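Local coordinates for protein dual function macrocyclase-peptidase POPB (Galerina marginata, PDB 5N4B) that cleaves peptide bonds after proline and also macrocyclises peptides in the biosynthesis of the amanitin toxins of the mushroom, at residues 81-85 with 447-452; 95-99 with 117-121; 105-109 with 134-138. The protein carries 1 engineered substitution. One frame throughout, in Å; residues are numbered along the deposited sequence. Where two conformers were deposited one is given.

Contact 1 (81-85 with 447-452); sequences NYAKF and RTTKVN
Arg-447 lays its guanidinium and CD over one face of the Phe-85 ring. Starting at the backbone, CB of Arg-447 comes within 3.7 Å of Phe-85 CE1. CD then sits over the face as a CH-pi contact. Here the chain bends, and the turn at chi3 (72°) sets the guanidinium parallel to the ring. The two planes are only 6° apart, and CZ of Arg-447 stands 3.5 Å from the Phe-85 centroid, a true cation-pi stack. At the tip, NH1 covers CB and CG of Phe-85, while NH2 lies 3.4 Å from Phe-85 CD2. NH2 is also salt-bridged to Asp-125, so the cation is held by its charge partner as well as by the ring.

On the opposite face of Phe-85 sits a water, offset toward the rim. It accepts from Phe-85 N and donates to Thr-449 OG1 at 2.8 Å, while OG1 is also bonded to Gly-428 O. A second water donates to both Ala-83 O and Lys-450 O, bridging the two backbones.

Tyr-82 makes the other half of the interface. Val-451 CG1 lies 3.8 Å from the Tyr-82 centroid, 11° off the normal, and Lys-84 NZ stands over the other face, hydrogen-bonded to Tyr-82 O and to Gly-103 O. Thr-449 CG2 approaches Tyr-82 CE2 at 3.6 Å. Beyond it, Asn-452 packs its CB on Asn-81 O and sends ND2 to Ala-78 O.

The two segments run nearly antiparallel and are joined by bridging waters and side-chain packing, with no direct hydrogen bond between them. They bring strand 84-90 of the first propeller sheet beside strand 443-448 of the last, at the seam of the ring.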
# COMPACT_ATOMS: atom_id res chain seq x y z
N ASN A 81 -11.83 14.33 -12.00
CA ASN A 81 -13.10 14.01 -12.67
C ASN A 81 -12.84 13.57 -14.11
O ASN A 81 -13.12 14.28 -15.09
CB ASN A 81 -14.00 15.23 -12.62
CG ASN A 81 -15.43 14.89 -12.99
OD1 ASN A 81 -15.81 13.74 -13.03
ND2 ASN A 81 -16.22 15.91 -13.23
N TYR A 82 -12.33 12.33 -14.21
CA TYR A 82 -12.13 11.69 -15.51
C TYR A 82 -12.36 10.19 -15.34
O TYR A 82 -12.11 9.64 -14.26
CB TYR A 82 -10.72 11.94 -16.11
CG TYR A 82 -9.57 11.48 -15.25
CD1 TYR A 82 -8.97 12.36 -14.34
CD2 TYR A 82 -9.05 10.20 -15.35
CE1 TYR A 82 -7.92 11.97 -13.56
CE2 TYR A 82 -7.98 9.81 -14.54
CZ TYR A 82 -7.42 10.69 -13.67
OH TYR A 82 -6.34 10.26 -12.93
N ALA A 83 -12.83 9.55 -16.40
CA ALA A 83 -13.13 8.13 -16.37
C ALA A 83 -11.88 7.32 -16.13
O ALA A 83 -10.80 7.62 -16.64
CB ALA A 83 -13.73 7.73 -17.72
N LYS A 84 -12.01 6.29 -15.28
CA LYS A 84 -10.90 5.40 -14.93
C LYS A 84 -11.31 3.95 -15.12
O LYS A 84 -12.48 3.61 -15.00
CB LYS A 84 -10.41 5.62 -13.50
CG LYS A 84 -9.80 7.02 -13.38
CD LYS A 84 -9.52 7.39 -11.98
CE LYS A 84 -10.69 8.05 -11.29
NZ LYS A 84 -10.78 9.48 -11.66
N PHE A 85 -10.34 3.10 -15.43
CA PHE A 85 -10.63 1.72 -15.78
C PHE A 85 -9.41 0.85 -15.51
O PHE A 85 -8.28 1.33 -15.46
CB PHE A 85 -11.06 1.56 -17.25
CG PHE A 85 -10.37 2.50 -18.16
CD1 PHE A 85 -9.07 2.29 -18.54
CD2 PHE A 85 -11.04 3.64 -18.54
CE1 PHE A 85 -8.42 3.28 -19.37
CE2 PHE A 85 -10.42 4.59 -19.36
CZ PHE A 85 -9.13 4.39 -19.75
N ARG A 447 -5.88 0.57 -24.09
CA ARG A 447 -6.55 1.77 -23.62
C ARG A 447 -5.52 2.71 -23.03
O ARG A 447 -4.53 2.26 -22.44
CB ARG A 447 -7.55 1.50 -22.47
CG ARG A 447 -8.54 0.43 -22.75
CD ARG A 447 -9.64 0.38 -21.67
NE ARG A 447 -10.53 1.51 -21.79
CZ ARG A 447 -11.70 1.60 -21.19
NH1 ARG A 447 -12.12 0.65 -20.39
NH2 ARG A 447 -12.49 2.63 -21.44
N THR A 448 -5.77 4.01 -23.18
CA THR A 448 -5.02 5.06 -22.52
C THR A 448 -5.99 5.92 -21.70
O THR A 448 -7.03 6.32 -22.23
CB THR A 448 -4.35 5.90 -23.58
OG1 THR A 448 -3.58 5.04 -24.45
CG2 THR A 448 -3.50 6.95 -22.95
N THR A 449 -5.66 6.20 -20.46
CA THR A 449 -6.49 7.03 -19.60
C THR A 449 -6.37 8.48 -20.04
O THR A 449 -5.26 8.99 -20.19
CB THR A 449 -6.04 6.85 -18.14
OG1 THR A 449 -6.12 5.47 -17.78
CG2 THR A 449 -6.95 7.59 -17.18
N LYS A 450 -7.51 9.13 -20.25
CA LYS A 450 -7.58 10.53 -20.66
C LYS A 450 -8.02 11.35 -19.46
O LYS A 450 -9.08 11.10 -18.89
CB LYS A 450 -8.60 10.73 -21.78
CG LYS A 450 -8.41 9.89 -23.01
CD LYS A 450 -6.98 9.97 -23.53
CE LYS A 450 -6.84 9.16 -24.83
NZ LYS A 450 -7.43 7.76 -24.72
N VAL A 451 -7.22 12.33 -19.08
CA VAL A 451 -7.48 13.08 -17.85
C VAL A 451 -8.31 14.33 -18.13
O VAL A 451 -8.78 14.51 -19.26
CB VAL A 451 -6.20 13.32 -17.06
CG1 VAL A 451 -5.54 11.97 -16.74
CG2 VAL A 451 -5.25 14.27 -17.83
N ASN A 452 -8.51 15.17 -17.12
CA ASN A 452 -9.39 16.34 -17.22
C ASN A 452 -8.62 17.60 -16.84
O ASN A 452 -7.99 17.66 -15.76
CB ASN A 452 -10.59 16.19 -16.31
CG ASN A 452 -11.63 17.27 -16.53
OD1 ASN A 452 -11.96 17.59 -17.67
ND2 ASN A 452 -12.11 17.85 -15.46
O HOH W 1 -10.25 8.71 -19.13
O HOH W 2 -7.55 4.05 -15.88

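Contact 2 (95-99 with 117-121); sequences HWYWF and ALPDF
Trp-96 and Leu-118 meet methyl to ring: CD1 of Leu-118 hangs 3.6 Å from the centroid of the Trp-96 six-membered ring, almost exactly on the normal. Leu-118 CG is anti to its backbone N (chi1 -179°), which swings the branch over the indole. At the five-membered end, Trp-96 CD1 comes to 3.3 Å from Ala-117 O, and Pro-119 CD touches CG of Trp-96 from an oblique direction.

The one aromatic pair across the segments is T-shaped. Phe-121 turns its edge into the face of Trp-98, with centroids 5.0 Å apart and planes at 87°; the atom that does the touching is Phe-121 CE1, 3.7 Å from Trp-98 CE2. Pro-119 joins both rings of this pair: its CG leans on Trp-98 CZ3, and its CB covers a face of the Phe-121 ring, 3.7 Å above the plane.

One shell out, a hydrogen bond from Trp-98 NE1 to Asp-125 OD2 helps to fix the indole's rotation.

The loop 117-121 thus packs beside strand 96-101, itself flanked by strands 84-90 and 109-113, while Leu-118 and Phe-121 also reach Leu-446 on strand 443-448 of the last propeller sheet.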
# COMPACT_ATOMS: atom_id res chain seq x y z
N HIS A 95 -16.31 -14.20 -21.57
CA HIS A 95 -16.54 -12.77 -21.46
C HIS A 95 -15.40 -12.11 -20.68
O HIS A 95 -14.68 -12.75 -19.92
CB HIS A 95 -17.90 -12.53 -20.79
CG HIS A 95 -19.06 -12.86 -21.68
ND1 HIS A 95 -19.82 -11.90 -22.30
CD2 HIS A 95 -19.50 -14.06 -22.15
CE1 HIS A 95 -20.74 -12.50 -23.05
NE2 HIS A 95 -20.55 -13.80 -22.99
N TRP A 96 -15.28 -10.82 -20.90
CA TRP A 96 -14.25 -9.99 -20.32
C TRP A 96 -14.84 -9.09 -19.25
O TRP A 96 -15.92 -8.51 -19.44
CB TRP A 96 -13.62 -9.15 -21.45
CG TRP A 96 -12.90 -9.90 -22.48
CD1 TRP A 96 -13.44 -10.50 -23.55
CD2 TRP A 96 -11.50 -10.08 -22.56
NE1 TRP A 96 -12.44 -11.07 -24.32
CE2 TRP A 96 -11.24 -10.82 -23.72
CE3 TRP A 96 -10.43 -9.72 -21.76
CZ2 TRP A 96 -9.95 -11.16 -24.11
CZ3 TRP A 96 -9.14 -10.09 -22.14
CH2 TRP A 96 -8.92 -10.78 -23.31
N TYR A 97 -14.12 -8.94 -18.16
CA TYR A 97 -14.60 -8.20 -17.00
C TYR A 97 -13.55 -7.17 -16.59
O TYR A 97 -12.35 -7.47 -16.58
CB TYR A 97 -14.85 -9.16 -15.84
CG TYR A 97 -15.94 -10.16 -16.04
CD1 TYR A 97 -15.78 -11.22 -16.96
CD2 TYR A 97 -17.12 -10.05 -15.35
CE1 TYR A 97 -16.81 -12.17 -17.13
CE2 TYR A 97 -18.13 -11.00 -15.51
CZ TYR A 97 -17.95 -12.05 -16.41
OH TYR A 97 -18.96 -12.99 -16.56
N TRP A 98 -13.99 -5.98 -16.22
CA TRP A 98 -13.05 -4.92 -15.88
C TRP A 98 -13.76 -3.93 -14.95
O TRP A 98 -14.99 -3.80 -14.97
CB TRP A 98 -12.53 -4.19 -17.14
CG TRP A 98 -13.55 -3.39 -17.86
CD1 TRP A 98 -13.78 -2.04 -17.74
CD2 TRP A 98 -14.52 -3.88 -18.81
NE1 TRP A 98 -14.84 -1.67 -18.54
CE2 TRP A 98 -15.31 -2.77 -19.21
CE3 TRP A 98 -14.80 -5.12 -19.34
CZ2 TRP A 98 -16.33 -2.88 -20.15
CZ3 TRP A 98 -15.82 -5.22 -20.28
CH2 TRP A 98 -16.58 -4.12 -20.65
N PHE A 99 -12.96 -3.19 -14.19
CA PHE A 99 -13.50 -2.13 -13.34
C PHE A 99 -13.53 -0.81 -14.09
O PHE A 99 -12.65 -0.49 -14.88
CB PHE A 99 -12.68 -1.96 -12.05
CG PHE A 99 -12.89 -3.07 -11.08
CD1 PHE A 99 -13.96 -3.04 -10.21
CD2 PHE A 99 -12.00 -4.12 -11.03
CE1 PHE A 99 -14.16 -4.07 -9.31
CE2 PHE A 99 -12.19 -5.13 -10.11
CZ PHE A 99 -13.27 -5.09 -9.25
N ALA A 117 -16.07 -11.45 -26.60
CA ALA A 117 -14.99 -10.99 -27.46
C ALA A 117 -14.36 -9.78 -26.79
O ALA A 117 -15.02 -9.07 -26.04
CB ALA A 117 -15.54 -10.56 -28.83
N LEU A 118 -13.08 -9.54 -27.07
CA LEU A 118 -12.41 -8.39 -26.45
C LEU A 118 -13.04 -7.10 -26.97
O LEU A 118 -13.03 -6.87 -28.19
CB LEU A 118 -10.93 -8.42 -26.74
CG LEU A 118 -10.08 -7.30 -26.17
CD1 LEU A 118 -10.01 -7.32 -24.70
CD2 LEU A 118 -8.68 -7.47 -26.76
N PRO A 119 -13.57 -6.24 -26.11
CA PRO A 119 -14.20 -5.01 -26.61
C PRO A 119 -13.23 -4.07 -27.31
O PRO A 119 -12.02 -4.06 -27.05
CB PRO A 119 -14.74 -4.36 -25.33
CG PRO A 119 -14.95 -5.42 -24.45
CD PRO A 119 -13.84 -6.41 -24.69
N ASP A 120 -13.80 -3.28 -28.21
CA ASP A 120 -13.21 -2.04 -28.71
C ASP A 120 -13.60 -0.97 -27.72
O ASP A 120 -14.70 -0.41 -27.77
CB ASP A 120 -13.71 -1.72 -30.11
CG ASP A 120 -13.20 -0.40 -30.61
OD1 ASP A 120 -12.43 0.27 -29.88
OD2 ASP A 120 -13.55 -0.04 -31.77
N PHE A 121 -12.71 -0.69 -26.76
CA PHE A 121 -13.04 0.21 -25.67
C PHE A 121 -13.20 1.66 -26.10
O PHE A 121 -13.77 2.45 -25.32
CB PHE A 121 -12.05 0.06 -24.50
CG PHE A 121 -12.17 -1.23 -23.81
CD1 PHE A 121 -13.13 -1.44 -22.85
CD2 PHE A 121 -11.29 -2.26 -24.09
CE1 PHE A 121 -13.22 -2.62 -22.20
CE2 PHE A 121 -11.36 -3.48 -23.46
CZ PHE A 121 -12.34 -3.67 -22.49

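Contact 3 (105-109 with 134-138); sequences QSQSV and DPNVL
Asn-136 reaches across to Gln-107 and meets its backbone with both ends of the side-chain amide. The stronger bond runs from Asn-136 ND2 to Gln-107 O, 2.9 Å long and fairly straight at 163°; Gln-107 O lies near the amide plane of Asn-136, though ND2 is tilted from the carbonyl plane of Gln-107. The return bond, from Gln-107 N to Asn-136 OD1, is weak at 3.3 Å. Asp-134 positions this amide from its own side: its OD1 takes ND2 of Asn-136 on the syn lone pair at 2.8 Å, and accepts the backbone N of Asn-136 from above the carboxylate plane, which closes an Asx turn. One carboxylate oxygen therefore holds both the start of the short 3-10 segment and the group that crosses the contact.

Waters extend the polar network. One accepts from Gln-107 NE2 and donates to Asn-136 OD1 at 2.8 Å. Another links Gln-105 NE2 to Asp-134 OD2, so the second carboxylate oxygen is tied to the facing loop as well.

Carbon atoms pack against oxygens around these bonds. Pro-135 CB lies 3.3 Å from Gln-107 OE1, and its CD abuts Ser-108 O at the same separation. Val-109 CG2 rests on Asp-134 OD1 at 3.5 Å. Gln-107 keeps an extended chain beyond CG, which carries its amide past the proline to Met-146 N and Ala-144 O.

The loop leading into strand 109-113 is thereby joined to the one following strand 129-133. Gln-107 bonds, and Pro-135 packs, on strand 144-151 of the next propeller sheet, while Ser-106 bonds to Thr-705 at the start of helix 705-722.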
# COMPACT_ATOMS: atom_id res chain seq x y z
N GLN A 105 -16.71 8.34 -8.47
CA GLN A 105 -17.38 7.34 -7.64
C GLN A 105 -16.44 6.84 -6.55
O GLN A 105 -15.24 6.67 -6.75
CB GLN A 105 -17.90 6.18 -8.50
CG GLN A 105 -18.91 6.57 -9.59
CD GLN A 105 -19.27 5.39 -10.38
OE1 GLN A 105 -18.64 5.07 -11.38
NE2 GLN A 105 -20.34 4.72 -9.98
N SER A 106 -17.04 6.55 -5.40
CA SER A 106 -16.23 6.16 -4.26
C SER A 106 -15.71 4.75 -4.41
O SER A 106 -14.65 4.42 -3.88
CB SER A 106 -17.04 6.28 -2.98
OG SER A 106 -17.26 7.67 -2.69
N GLN A 107 -16.44 3.90 -5.14
CA GLN A 107 -15.97 2.56 -5.47
C GLN A 107 -16.22 2.34 -6.96
O GLN A 107 -17.29 2.69 -7.48
CB GLN A 107 -16.65 1.45 -4.66
CG GLN A 107 -16.52 1.56 -3.14
CD GLN A 107 -17.18 0.43 -2.40
OE1 GLN A 107 -16.65 -0.68 -2.36
NE2 GLN A 107 -18.30 0.70 -1.80
N SER A 108 -15.24 1.78 -7.63
CA SER A 108 -15.37 1.47 -9.03
C SER A 108 -16.25 0.23 -9.20
O SER A 108 -16.41 -0.58 -8.29
CB SER A 108 -14.01 1.26 -9.67
OG SER A 108 -13.28 2.46 -9.51
N VAL A 109 -16.82 0.10 -10.39
CA VAL A 109 -17.85 -0.88 -10.69
C VAL A 109 -17.31 -1.93 -11.65
O VAL A 109 -16.65 -1.60 -12.64
CB VAL A 109 -19.09 -0.19 -11.30
CG1 VAL A 109 -20.15 -1.18 -11.66
CG2 VAL A 109 -19.60 0.85 -10.28
N ASP A 134 -21.65 -3.94 -8.63
CA ASP A 134 -21.52 -2.55 -8.20
C ASP A 134 -21.35 -2.52 -6.69
O ASP A 134 -22.34 -2.64 -5.95
CB ASP A 134 -22.73 -1.73 -8.63
CG ASP A 134 -22.61 -0.27 -8.27
OD1 ASP A 134 -21.67 0.07 -7.52
OD2 ASP A 134 -23.45 0.54 -8.73
N PRO A 135 -20.14 -2.39 -6.16
CA PRO A 135 -19.99 -2.45 -4.70
C PRO A 135 -20.68 -1.30 -4.00
O PRO A 135 -20.89 -1.37 -2.77
CB PRO A 135 -18.48 -2.42 -4.49
CG PRO A 135 -17.85 -2.32 -5.73
CD PRO A 135 -18.86 -2.19 -6.84
N ASN A 136 -21.02 -0.22 -4.70
CA ASN A 136 -21.66 0.88 -4.04
C ASN A 136 -23.04 0.49 -3.53
O ASN A 136 -23.60 1.23 -2.72
CB ASN A 136 -21.76 2.09 -4.98
CG ASN A 136 -20.41 2.57 -5.47
OD1 ASN A 136 -19.67 3.24 -4.74
ND2 ASN A 136 -20.07 2.25 -6.69
N VAL A 137 -23.64 -0.58 -4.04
CA VAL A 137 -24.95 -0.96 -3.54
C VAL A 137 -24.91 -2.00 -2.43
O VAL A 137 -25.95 -2.48 -1.99
CB VAL A 137 -25.90 -1.37 -4.66
CG1 VAL A 137 -25.98 -0.30 -5.72
CG2 VAL A 137 -25.50 -2.64 -5.26
N LEU A 138 -23.70 -2.35 -1.96
CA LEU A 138 -23.62 -3.29 -0.84
C LEU A 138 -24.36 -2.75 0.38
O LEU A 138 -24.93 -3.52 1.15
CB LEU A 138 -22.15 -3.61 -0.54
CG LEU A 138 -21.51 -4.57 -1.54
CD1 LEU A 138 -20.01 -4.48 -1.36
CD2 LEU A 138 -22.01 -5.98 -1.40
O HOH W 3 -22.66 2.63 -10.56
O HOH W 4 -20.05 6.56 -5.32
O HOH W 5 -19.57 3.28 -1.97

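How the contacts relate
Contacts 1 and 2 touch, with centres about 16 Å apart: Arg-447 NH1 of contact 1 packs on Phe-121 CD1 of contact 2 at 3.4 Å, and Asp-125 serves both Arg-447 and Trp-98. Together they join the first and last propeller sheets. Contact 3 lies in loops at the strand ends of the first sheet, where it meets the second; Phe-99 CD1 of segment 95-99 comes to 3.8 Å from Val-109 C, but contact 1 stays about 6 Å away at the nearest atoms. All three lie away from the charge-relay positions Asp-662, His-699 and Ala-578, the last an engineered substitution. One segment of each nevertheless reaches the bound peptide: Lys-84 and Phe-99 pack on it, and Ser-108 OG hydrogen-bonds to it.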